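Long-range contacts in carbohydrate-binding protein (Flavonifractor plautii, PDB 6N1B), which removes the acetyl group from the N-acetylgalactosamine of the blood group A antigen, probably with the aid of a bound metal ion: residues Y83-I88 with E108-S113; S113-N118 with W138-G143; A134-A139 with E149-I154. All blocks are in the same frame, centred on the assembly; numbering follows the deposited sequence.

Contact 1: residues Y83-I88 with E108-S113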
loop_
_atom_site.group_PDB
_atom_site.type_symbol
_atom_site.label_atom_id
_atom_site.label_comp_id
_atom_site.label_asym_id
_atom_site.label_seq_id
_atom_site.Cartn_x
_atom_site.Cartn_y
_atom_site.Cartn_z
ATOM N N TYR A 83 1.099 16.766 -3.103
ATOM C CA TYR A 83 2.004 16.327 -2.015
ATOM C C TYR A 83 2.102 14.837 -1.905
ATOM O O TYR A 83 2.899 14.352 -1.058
ATOM C CB TYR A 83 1.552 16.882 -0.663
ATOM C CG TYR A 83 1.359 18.400 -0.642
ATOM C CD1 TYR A 83 2.211 19.284 -1.157
ATOM C CD2 TYR A 83 0.231 18.932 -0.069
ATOM C CE1 TYR A 83 2.034 20.679 -1.133
ATOM C CE2 TYR A 83 -0.000 20.278 -0.039
ATOM C CZ TYR A 83 0.877 21.146 -0.608
ATOM O OH TYR A 83 0.661 22.505 -0.607
ATOM N N GLU A 84 1.393 14.100 -2.749
ATOM C CA GLU A 84 1.190 12.656 -2.612
ATOM C C GLU A 84 2.384 11.845 -3.153
ATOM O O GLU A 84 2.181 10.961 -4.006
ATOM C CB GLU A 84 -0.168 12.312 -3.211
ATOM C CG GLU A 84 -0.735 10.960 -2.811
ATOM C CD GLU A 84 -2.081 10.730 -3.263
ATOM O OE1 GLU A 84 -2.691 11.595 -3.979
ATOM O OE2 GLU A 84 -2.655 9.655 -2.932
ATOM N N ASN A 85 3.567 12.114 -2.591
ATOM C CA ASN A 85 4.793 11.658 -3.241
ATOM C C ASN A 85 5.477 10.635 -2.422
ATOM O O ASN A 85 5.716 10.836 -1.200
ATOM C CB ASN A 85 5.670 12.850 -3.523
ATOM C CG ASN A 85 4.854 13.895 -4.315
ATOM O OD1 ASN A 85 4.771 15.107 -3.860
ATOM N ND2 ASN A 85 4.288 13.507 -5.390
ATOM N N PRO A 86 5.821 9.479 -3.020
ATOM C CA PRO A 86 6.494 8.377 -2.276
ATOM C C PRO A 86 7.605 8.852 -1.353
ATOM O O PRO A 86 8.492 9.598 -1.761
ATOM C CB PRO A 86 7.002 7.462 -3.388
ATOM C CG PRO A 86 5.993 7.658 -4.456
ATOM C CD PRO A 86 5.547 9.116 -4.378
ATOM N N SER A 87 7.514 8.383 -0.111
ATOM C CA SER A 87 8.372 8.726 0.999
ATOM C C SER A 87 8.748 7.426 1.722
ATOM O O SER A 87 7.968 6.470 1.735
ATOM C CB SER A 87 7.625 9.704 1.919
ATOM O OG SER A 87 7.378 10.952 1.258
ATOM N N ILE A 88 9.941 7.449 2.356
ATOM C CA ILE A 88 10.467 6.246 3.030
ATOM C C ILE A 88 10.735 6.540 4.522
ATOM O O ILE A 88 11.299 7.625 4.869
ATOM C CB ILE A 88 11.781 5.823 2.366
ATOM C CG1 ILE A 88 11.553 5.366 0.929
ATOM C CG2 ILE A 88 12.616 4.805 3.165
ATOM C CD1 ILE A 88 10.912 3.985 0.818
ATOM N N GLU A 108 10.546 10.597 -4.589
ATOM C CA GLU A 108 10.091 10.982 -5.919
ATOM C C GLU A 108 9.573 12.416 -5.817
ATOM O O GLU A 108 8.783 12.670 -4.895
ATOM C CB GLU A 108 9.030 10.031 -6.420
ATOM C CG GLU A 108 8.308 10.458 -7.692
ATOM C CD GLU A 108 9.208 10.555 -8.952
ATOM O OE1 GLU A 108 10.313 10.010 -8.899
ATOM O OE2 GLU A 108 8.684 11.158 -9.932
ATOM N N PRO A 109 10.045 13.332 -6.670
ATOM C CA PRO A 109 9.692 14.721 -6.408
ATOM C C PRO A 109 8.230 15.107 -6.552
ATOM O O PRO A 109 7.457 14.489 -7.295
ATOM C CB PRO A 109 10.569 15.508 -7.442
ATOM C CG PRO A 109 11.037 14.510 -8.388
ATOM C CD PRO A 109 10.989 13.160 -7.767
ATOM N N GLN A 110 7.892 16.221 -5.913
ATOM C CA GLN A 110 6.647 16.858 -6.160
ATOM C C GLN A 110 6.502 17.171 -7.647
ATOM O O GLN A 110 7.390 17.782 -8.268
ATOM C CB GLN A 110 6.598 18.139 -5.289
ATOM C CG GLN A 110 5.315 18.885 -5.416
ATOM C CD GLN A 110 5.150 19.994 -4.397
ATOM O OE1 GLN A 110 5.285 19.717 -3.201
ATOM N NE2 GLN A 110 4.903 21.200 -4.869
ATOM N N PRO A 111 5.347 16.856 -8.253
ATOM C CA PRO A 111 5.133 17.226 -9.658
ATOM C C PRO A 111 5.161 18.722 -9.878
ATOM O O PRO A 111 4.890 19.550 -8.962
ATOM C CB PRO A 111 3.733 16.677 -9.980
ATOM C CG PRO A 111 3.596 15.500 -9.080
ATOM C CD PRO A 111 4.278 15.983 -7.792
ATOM N N PRO A 112 5.349 19.158 -11.129
ATOM C CA PRO A 112 5.480 20.658 -11.357
ATOM C C PRO A 112 4.171 21.395 -11.381
ATOM O O PRO A 112 4.208 22.607 -11.447
ATOM C CB PRO A 112 6.179 20.671 -12.828
ATOM C CG PRO A 112 5.749 19.423 -13.456
ATOM C CD PRO A 112 5.759 18.393 -12.303
ATOM N N SER A 113 3.077 20.672 -11.480
ATOM C CA SER A 113 1.754 21.238 -11.474
ATOM C C SER A 113 0.726 20.278 -10.985
ATOM O O SER A 113 0.995 19.070 -10.932
ATOM C CB SER A 113 1.307 21.867 -12.809
ATOM O OG SER A 113 0.808 20.795 -13.628
#
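Asn85 buries more surface here than any other residue, its amide laid against CA of Gln110 and the ring of Pro111. The CB of Asn85 comes first, 3.4 Å from the carbonyl O of Glu108. Further out the two ends of the amide divide the opposite chain between them: OD1 of Asn85 packs on CA of Gln110 at 3.4 Å, while ND2 of Asn85 meets CD of Pro111, also at 3.4 Å. With CG anti to the carbonyl carbon (chi1 -54°), the torsion turns the amide toward Gln110 and Pro111, its plane 29° from that of the Gln110 amide. Beside it, Gln110 stretches out along Tyr83, and OE1 of Gln110 reaches the ring edge in plane, 3.7 Å from CD1 of Tyr83. At the other end, CD of Pro86 touches CB of Glu108 at 4.1 Å, the two side chains lying alongside each other.

The polar ends are held from outside. Tyr41 OH lies in hydrogen-bonding geometry with both OD1 of Asn85 and OE1 of Gln110, which must share its single proton, and Glu108 turns away at chi2 to form a salt bridge with Arg153. The carbonyl O of Glu108 is buried here without a polar partner in the model. Behind Asn85, the inverse gamma turn centred on Glu84 bends the chain, and OG of Ser87 donates to the carbonyl O of Asn85 (3.0 Å). The contact thus packs the approach to strand 87-91 against the proline-rich loop leading to strand 116-126, with Pro86 and Glu108 both resting on Trp136 of strand 131-140.

Contact 2: residues S113-N118 with W138-G143. With FUC (alpha-L-fucopyranose), chain B; GLA (alpha-D-galactopyranose), chain C.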
loop_
_atom_site.group_PDB
_atom_site.type_symbol
_atom_site.label_atom_id
_atom_site.label_comp_id
_atom_site.label_asym_id
_atom_site.label_seq_id
_atom_site.Cartn_x
_atom_site.Cartn_y
_atom_site.Cartn_z
ATOM N N SER A 113 3.077 20.672 -11.480
ATOM C CA SER A 113 1.754 21.238 -11.474
ATOM C C SER A 113 0.726 20.278 -10.985
ATOM O O SER A 113 0.995 19.070 -10.932
ATOM C CB SER A 113 1.307 21.867 -12.809
ATOM O OG SER A 113 0.808 20.795 -13.628
ATOM N N THR A 114 -0.459 20.764 -10.684
ATOM C CA THR A 114 -1.597 19.972 -10.254
ATOM C C THR A 114 -2.281 19.146 -11.363
ATOM O O THR A 114 -3.195 18.436 -11.119
ATOM C CB THR A 114 -2.647 20.750 -9.477
ATOM O OG1 THR A 114 -3.117 21.793 -10.277
ATOM C CG2 THR A 114 -2.062 21.348 -8.158
ATOM N N ARG A 115 -1.770 19.225 -12.600
ATOM C CA ARG A 115 -2.224 18.356 -13.665
ATOM C C ARG A 115 -1.909 16.894 -13.369
ATOM O O ARG A 115 -2.606 16.002 -13.861
ATOM C CB ARG A 115 -1.598 18.767 -15.012
ATOM C CG ARG A 115 -1.961 17.804 -16.173
ATOM C CD ARG A 115 -1.475 18.336 -17.465
ATOM N NE ARG A 115 -1.735 17.361 -18.490
ATOM C CZ ARG A 115 -1.647 17.551 -19.777
ATOM N NH1 ARG A 115 -1.332 18.781 -20.283
ATOM N NH2 ARG A 115 -1.876 16.512 -20.574
ATOM N N TYR A 116 -0.837 16.651 -12.595
ATOM C CA TYR A 116 -0.255 15.334 -12.389
ATOM C C TYR A 116 -0.253 14.970 -10.914
ATOM O O TYR A 116 -0.185 15.898 -10.083
ATOM C CB TYR A 116 1.207 15.282 -12.813
ATOM C CG TYR A 116 1.385 15.748 -14.229
ATOM C CD1 TYR A 116 1.281 14.864 -15.329
ATOM C CD2 TYR A 116 1.736 17.050 -14.491
ATOM C CE1 TYR A 116 1.404 15.273 -16.661
ATOM C CE2 TYR A 116 1.858 17.501 -15.838
ATOM C CZ TYR A 116 1.649 16.625 -16.917
ATOM O OH TYR A 116 1.750 17.005 -18.248
ATOM N N HIS A 117 -0.342 13.692 -10.592
ATOM C CA HIS A 117 -0.078 13.340 -9.197
ATOM C C HIS A 117 0.453 11.925 -9.123
ATOM O O HIS A 117 0.162 11.065 -9.970
ATOM C CB HIS A 117 -1.347 13.495 -8.266
ATOM C CG HIS A 117 -2.307 12.324 -8.373
ATOM N ND1 HIS A 117 -3.135 12.116 -9.462
ATOM C CD2 HIS A 117 -2.620 11.335 -7.478
ATOM C CE1 HIS A 117 -3.880 11.041 -9.222
ATOM N NE2 HIS A 117 -3.578 10.534 -8.032
ATOM N N ASN A 118 1.165 11.676 -8.039
ATOM C CA ASN A 118 1.653 10.332 -7.682
ATOM C C ASN A 118 0.716 9.742 -6.634
ATOM O O ASN A 118 -0.073 10.442 -5.991
ATOM C CB ASN A 118 3.069 10.421 -7.138
ATOM C CG ASN A 118 4.051 10.971 -8.146
ATOM O OD1 ASN A 118 4.821 11.999 -7.811
ATOM N ND2 ASN A 118 4.100 10.413 -9.282
ATOM N N TRP A 138 1.893 6.970 -11.154
ATOM C CA TRP A 138 1.922 8.322 -11.598
ATOM C C TRP A 138 0.807 8.557 -12.618
ATOM O O TRP A 138 0.696 7.753 -13.576
ATOM C CB TRP A 138 3.259 8.723 -12.268
ATOM C CG TRP A 138 3.322 10.008 -13.022
ATOM C CD1 TRP A 138 3.606 11.258 -12.456
ATOM C CD2 TRP A 138 3.108 10.219 -14.422
ATOM N NE1 TRP A 138 3.622 12.198 -13.460
ATOM C CE2 TRP A 138 3.339 11.591 -14.672
ATOM C CE3 TRP A 138 2.870 9.375 -15.492
ATOM C CZ2 TRP A 138 3.338 12.111 -15.933
ATOM C CZ3 TRP A 138 2.797 9.895 -16.784
ATOM C CH2 TRP A 138 3.003 11.264 -17.001
ATOM N N ALA A 139 0.030 9.634 -12.492
ATOM C CA ALA A 139 -1.060 9.883 -13.460
ATOM C C ALA A 139 -0.953 11.308 -13.995
ATOM O O ALA A 139 -0.704 12.260 -13.233
ATOM C CB ALA A 139 -2.400 9.743 -12.759
ATOM N N ASP A 140 -1.202 11.435 -15.280
ATOM C CA ASP A 140 -1.644 12.662 -15.895
ATOM C C ASP A 140 -3.154 12.722 -15.748
ATOM O O ASP A 140 -3.837 11.966 -16.393
ATOM C CB ASP A 140 -1.249 12.643 -17.393
ATOM C CG ASP A 140 -1.692 13.882 -18.209
ATOM O OD1 ASP A 140 -2.412 14.703 -17.621
ATOM O OD2 ASP A 140 -1.259 13.954 -19.410
ATOM N N ASP A 141 -3.643 13.557 -14.832
ATOM C CA ASP A 141 -5.050 13.523 -14.593
ATOM C C ASP A 141 -5.903 14.218 -15.630
ATOM O O ASP A 141 -7.134 14.211 -15.532
ATOM C CB ASP A 141 -5.355 14.087 -13.218
ATOM C CG ASP A 141 -4.778 13.229 -12.086
ATOM O OD1 ASP A 141 -5.310 12.107 -11.812
ATOM O OD2 ASP A 141 -3.718 13.655 -11.521
ATOM N N GLN A 142 -5.270 14.889 -16.594
ATOM C CA GLN A 142 -6.050 15.565 -17.641
ATOM C C GLN A 142 -6.690 14.603 -18.603
ATOM O O GLN A 142 -5.993 13.766 -19.217
ATOM C CB GLN A 142 -5.136 16.529 -18.401
ATOM C CG GLN A 142 -5.874 17.372 -19.440
ATOM C CD GLN A 142 -5.124 18.564 -19.913
ATOM O OE1 GLN A 142 -5.070 18.798 -21.093
ATOM N NE2 GLN A 142 -4.595 19.371 -19.000
ATOM N N GLY A 143 -7.976 14.639 -18.767
ATOM C CA GLY A 143 -8.639 13.885 -19.767
ATOM C C GLY A 143 -8.098 14.204 -21.157
ATOM O O GLY A 143 -7.796 15.356 -21.513
HETATM C C1 FUC B . -7.512 13.081 -7.135
HETATM C C2 FUC B . -6.851 13.298 -8.506
HETATM C C3 FUC B . -7.431 14.563 -9.176
HETATM C C4 FUC B . -7.156 15.765 -8.293
HETATM C C5 FUC B . -7.818 15.540 -6.943
HETATM C C6 FUC B . -7.570 16.638 -5.866
HETATM O O2 FUC B . -7.154 12.160 -9.369
HETATM O O3 FUC B . -6.759 14.798 -10.442
HETATM O O4 FUC B . -5.752 15.930 -8.153
HETATM O O5 FUC B . -7.312 14.290 -6.380
HETATM C C1 GLA C . -8.507 9.073 -5.840
HETATM C C2 GLA C . -7.061 8.493 -5.697
HETATM C C3 GLA C . -6.195 8.993 -6.865
HETATM C C4 GLA C . -6.849 8.676 -8.259
HETATM C C5 GLA C . -8.343 9.126 -8.265
HETATM C C6 GLA C . -9.097 8.559 -9.399
HETATM O O2 GLA C . -6.537 9.015 -4.419
HETATM O O3 GLA C . -4.663 8.447 -6.737
HETATM O O4 GLA C . -6.717 7.313 -8.417
HETATM O O5 GLA C . -9.089 8.567 -7.096
HETATM O O6 GLA C . -10.502 9.055 -9.478
HETATM O O HOH W 1 -3.814 15.895 -10.122
HETATM O O HOH W 2 1.158 15.122 -20.037
#
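The Tyr116 ring meets Trp138 rim to rim, CD1 of Tyr116 lying 3.5 Å from CZ2 of Trp138. The planes are only 8° apart, yet neither ring covers the other's face; they lie side by side, pointing the same way. At the CD1 corner of the indole, ND2 of Asn118 lies in the ring plane, 3.3 Å from CD1 of Trp138.

Arg115 extends past the Tyr116 ring to take Asp140 side-on. Its CG stands anti to the backbone N (chi1 176°) and the chain is fully stretched, which carries NE to the carboxylate. NE of Arg115 donates almost straight to OD1 of Asp140 (2.9 Å, 176°) and NH2 to OD2, making a two-nitrogen salt bridge although the two planes are well twisted apart. OD1 of Asp140 also accepts from N of Gln142, an Asx turn, and the two donors come from opposite faces of the carboxylate. The Gln142 amide stacks on one guanidinium face, whereas Tyr116 OH and a water that joins it to OD2 of Asp140 lie over the other.

His117 points to the opposite face of the sheet. Its ND1 gives a short bond to the syn lone pair of Asp141 OD2 (2.6 Å), with imidazole and carboxylate nearly coplanar, which fixes the ring's rotation. NE2 of His117 is hydrogen-bonded to O3 of the alpha-galactose at 2.7 Å, in the ring plane, either partner able to donate. OD1 of Asp141 accepts from fucose O2 and is also bound by Tyr202 OH. Water bonded to Thr114 O and OD2 of Asp141 reaches the fucose as well. Paired antiparallel at His117 and Ala139, strands 116-126 and 131-140 form a beta hairpin whose open end holds a His-carboxylate pair in the glycan pocket.

Contact 3: residues A134-A139 with E149-I154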
loop_
_atom_site.group_PDB
_atom_site.type_symbol
_atom_site.label_atom_id
_atom_site.label_comp_id
_atom_site.label_asym_id
_atom_site.label_seq_id
_atom_site.Cartn_x
_atom_site.Cartn_y
_atom_site.Cartn_z
ATOM N N ALA A 134 10.830 0.021 -4.846
ATOM C CA ALA A 134 9.691 0.802 -4.450
ATOM C C ALA A 134 8.906 1.245 -5.745
ATOM O O ALA A 134 9.468 1.974 -6.593
ATOM C CB ALA A 134 10.139 2.063 -3.694
ATOM N N TYR A 135 7.674 0.761 -5.846
ATOM C CA TYR A 135 6.786 1.065 -6.975
ATOM C C TYR A 135 5.786 2.130 -6.575
ATOM O O TYR A 135 5.403 2.224 -5.392
ATOM C CB TYR A 135 6.016 -0.209 -7.346
ATOM C CG TYR A 135 6.887 -1.346 -7.870
ATOM C CD1 TYR A 135 7.448 -2.274 -7.007
ATOM C CD2 TYR A 135 7.068 -1.552 -9.222
ATOM C CE1 TYR A 135 8.200 -3.312 -7.502
ATOM C CE2 TYR A 135 7.812 -2.596 -9.740
ATOM C CZ TYR A 135 8.333 -3.518 -8.843
ATOM O OH TYR A 135 9.079 -4.582 -9.291
ATOM N N TRP A 136 5.278 2.863 -7.542
ATOM C CA TRP A 136 4.121 3.761 -7.292
ATOM C C TRP A 136 3.435 4.016 -8.638
ATOM O O TRP A 136 3.900 3.597 -9.691
ATOM C CB TRP A 136 4.522 5.065 -6.603
ATOM C CG TRP A 136 5.292 6.005 -7.473
ATOM C CD1 TRP A 136 4.774 7.064 -8.197
ATOM C CD2 TRP A 136 6.691 6.002 -7.746
ATOM N NE1 TRP A 136 5.744 7.689 -8.940
ATOM C CE2 TRP A 136 6.939 7.070 -8.641
ATOM C CE3 TRP A 136 7.762 5.204 -7.367
ATOM C CZ2 TRP A 136 8.171 7.320 -9.151
ATOM C CZ3 TRP A 136 9.024 5.496 -7.872
ATOM C CH2 TRP A 136 9.239 6.546 -8.735
ATOM N N ASN A 137 2.307 4.730 -8.553
ATOM C CA ASN A 137 1.500 5.099 -9.725
ATOM C C ASN A 137 1.597 6.572 -9.966
ATOM O O ASN A 137 1.415 7.352 -9.016
ATOM C CB ASN A 137 0.075 4.623 -9.492
ATOM C CG ASN A 137 -0.795 4.811 -10.676
ATOM O OD1 ASN A 137 -1.024 5.984 -11.058
ATOM N ND2 ASN A 137 -1.340 3.734 -11.268
ATOM N N TRP A 138 1.893 6.970 -11.154
ATOM C CA TRP A 138 1.922 8.322 -11.598
ATOM C C TRP A 138 0.807 8.557 -12.618
ATOM O O TRP A 138 0.696 7.753 -13.576
ATOM C CB TRP A 138 3.259 8.723 -12.268
ATOM C CG TRP A 138 3.322 10.008 -13.022
ATOM C CD1 TRP A 138 3.606 11.258 -12.456
ATOM C CD2 TRP A 138 3.108 10.219 -14.422
ATOM N NE1 TRP A 138 3.622 12.198 -13.460
ATOM C CE2 TRP A 138 3.339 11.591 -14.672
ATOM C CE3 TRP A 138 2.870 9.375 -15.492
ATOM C CZ2 TRP A 138 3.338 12.111 -15.933
ATOM C CZ3 TRP A 138 2.797 9.895 -16.784
ATOM C CH2 TRP A 138 3.003 11.264 -17.001
ATOM N N ALA A 139 0.030 9.634 -12.492
ATOM C CA ALA A 139 -1.060 9.883 -13.460
ATOM C C ALA A 139 -0.953 11.308 -13.995
ATOM O O ALA A 139 -0.704 12.260 -13.233
ATOM C CB ALA A 139 -2.400 9.743 -12.759
ATOM N N GLU A 149 1.353 5.699 -15.412
ATOM C CA GLU A 149 2.442 4.772 -15.400
ATOM C C GLU A 149 2.574 4.160 -13.986
ATOM O O GLU A 149 2.251 4.794 -12.985
ATOM C CB GLU A 149 3.794 5.438 -15.709
ATOM C CG GLU A 149 3.903 5.963 -17.131
ATOM C CD GLU A 149 5.243 6.558 -17.476
ATOM O OE1 GLU A 149 6.177 6.567 -16.639
ATOM O OE2 GLU A 149 5.412 6.996 -18.624
ATOM N N VAL A 150 3.049 2.919 -13.936
ATOM C CA VAL A 150 3.681 2.367 -12.715
ATOM C C VAL A 150 5.155 2.596 -12.821
ATOM O O VAL A 150 5.747 2.182 -13.835
ATOM C CB VAL A 150 3.296 0.874 -12.472
ATOM C CG1 VAL A 150 4.066 0.345 -11.286
ATOM C CG2 VAL A 150 1.800 0.716 -12.302
ATOM N N ARG A 151 5.727 3.310 -11.868
ATOM C CA ARG A 151 7.158 3.679 -11.826
ATOM C C ARG A 151 7.825 2.979 -10.650
ATOM O O ARG A 151 7.182 2.453 -9.754
ATOM C CB ARG A 151 7.259 5.175 -11.735
ATOM C CG ARG A 151 6.728 5.885 -12.967
ATOM C CD ARG A 151 6.752 7.423 -12.894
ATOM N NE ARG A 151 6.373 7.972 -14.171
ATOM C CZ ARG A 151 6.488 9.269 -14.522
ATOM N NH1 ARG A 151 6.699 10.175 -13.589
ATOM N NH2 ARG A 151 6.449 9.588 -15.805
ATOM N N LEU A 152 9.152 2.991 -10.711
ATOM C CA LEU A 152 10.000 2.175 -9.824
ATOM C C LEU A 152 11.295 2.905 -9.510
ATOM O O LEU A 152 11.970 3.451 -10.440
ATOM C CB LEU A 152 10.306 0.876 -10.519
ATOM C CG LEU A 152 11.370 -0.048 -9.945
ATOM C CD1 LEU A 152 11.019 -0.552 -8.540
ATOM C CD2 LEU A 152 11.622 -1.220 -10.876
ATOM N N ARG A 153 11.612 2.929 -8.219
ATOM C CA ARG A 153 12.975 3.344 -7.770
ATOM C C ARG A 153 13.477 2.222 -6.867
ATOM O O ARG A 153 12.749 1.669 -6.056
ATOM C CB ARG A 153 12.920 4.660 -6.956
ATOM C CG ARG A 153 12.762 5.909 -7.856
ATOM C CD ARG A 153 12.576 7.184 -7.023
ATOM N NE ARG A 153 12.455 8.366 -7.873
ATOM C CZ ARG A 153 13.436 9.203 -8.216
ATOM N NH1 ARG A 153 14.663 9.044 -7.769
ATOM N NH2 ARG A 153 13.161 10.244 -9.022
ATOM N N ILE A 154 14.799 1.937 -6.999
ATOM C CA ILE A 154 15.454 0.849 -6.255
ATOM C C ILE A 154 16.512 1.456 -5.322
ATOM O O ILE A 154 17.115 2.525 -5.639
ATOM C CB ILE A 154 16.118 -0.103 -7.279
ATOM C CG1 ILE A 154 15.048 -0.819 -8.105
ATOM C CG2 ILE A 154 17.092 -1.108 -6.644
ATOM C CD1 ILE A 154 15.522 -1.487 -9.371
HETATM O O HOH W 3 6.340 10.007 -10.732
#
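Arg151 runs across two tryptophans of the neighbouring strand. Its CB sits over the six-membered ring of Trp136, 3.7 Å from the centroid, a CH-pi contact offset toward the rim. The CD of Arg151 touches both CZ2 of Trp136 and CB of Trp138, 3.8 Å from the latter. Beyond it the extended chain lays the guanidinium flat on the Trp138 indole, planes 5° apart, with CZ of Arg151 3.7 Å from the centroid of the five-membered ring: a stacked cation-pi pair. NH1 of Arg151 lies nearest CG of Trp138, NH2 lies over the six-membered part, and a water accepts from both NH1 of Arg151 and NE1 of Trp136. In the guanidinium plane, NE of Arg151 donates to OE1 of Glu149 at 2.8 Å, a salt bridge, and that oxygen is also bound by Thr194 OG1.

Trp136, whose chi1 of 71° sets CG close to both backbone N and C, reaches across toward strand 149-154, so that CH2 of Trp136 comes 3.7 Å from CG of Arg153. The guanidinium of Arg153 continues to Trp161 O and Glu108. On the opposite face, CD1 of Leu152 sits over the centre of the Tyr135 ring, 3.9 Å from its centroid, and CG1 of Val150 packs obliquely beside the same ring.

Six backbone hydrogen bonds at Ala134-Arg153, Trp136-Arg151 and Trp138-Glu149 join strands 131-140 and 148-155 in antiparallel register. The chemistry thus differs by face: largely apolar where Leu152 and Val150 pack on the Tyr135 ring, but on the tryptophan face a layer in which the Glu149 salt bridge fixes the rotation of the Arg151 guanidinium and probably balances its charge.

Contacts 2 and 3 belong to one antiparallel sheet ordered 116-126, 131-140, 148-155, 193-198, and share Trp138 and Ala139 on strand 131-140; their centres lie about 14 Å apart. Contact 1 comes earlier in the chain, its centre about 11 Å from each of the others, and joins the neighbouring sheet's edge strand 87-91 to the loop that leads through Ser113 into contact 2. Asn85 touches Asn118 of contact 2, while the Glu108-Arg153 salt bridge connects contact 1 to contact 3. Successive antiparallel sheets of this kind suggest a beta-propeller. Contact 2 reaches the glycan at the end of its hairpin, contact 3 continues the same sheet, and contact 1 packs the neighbouring one against it.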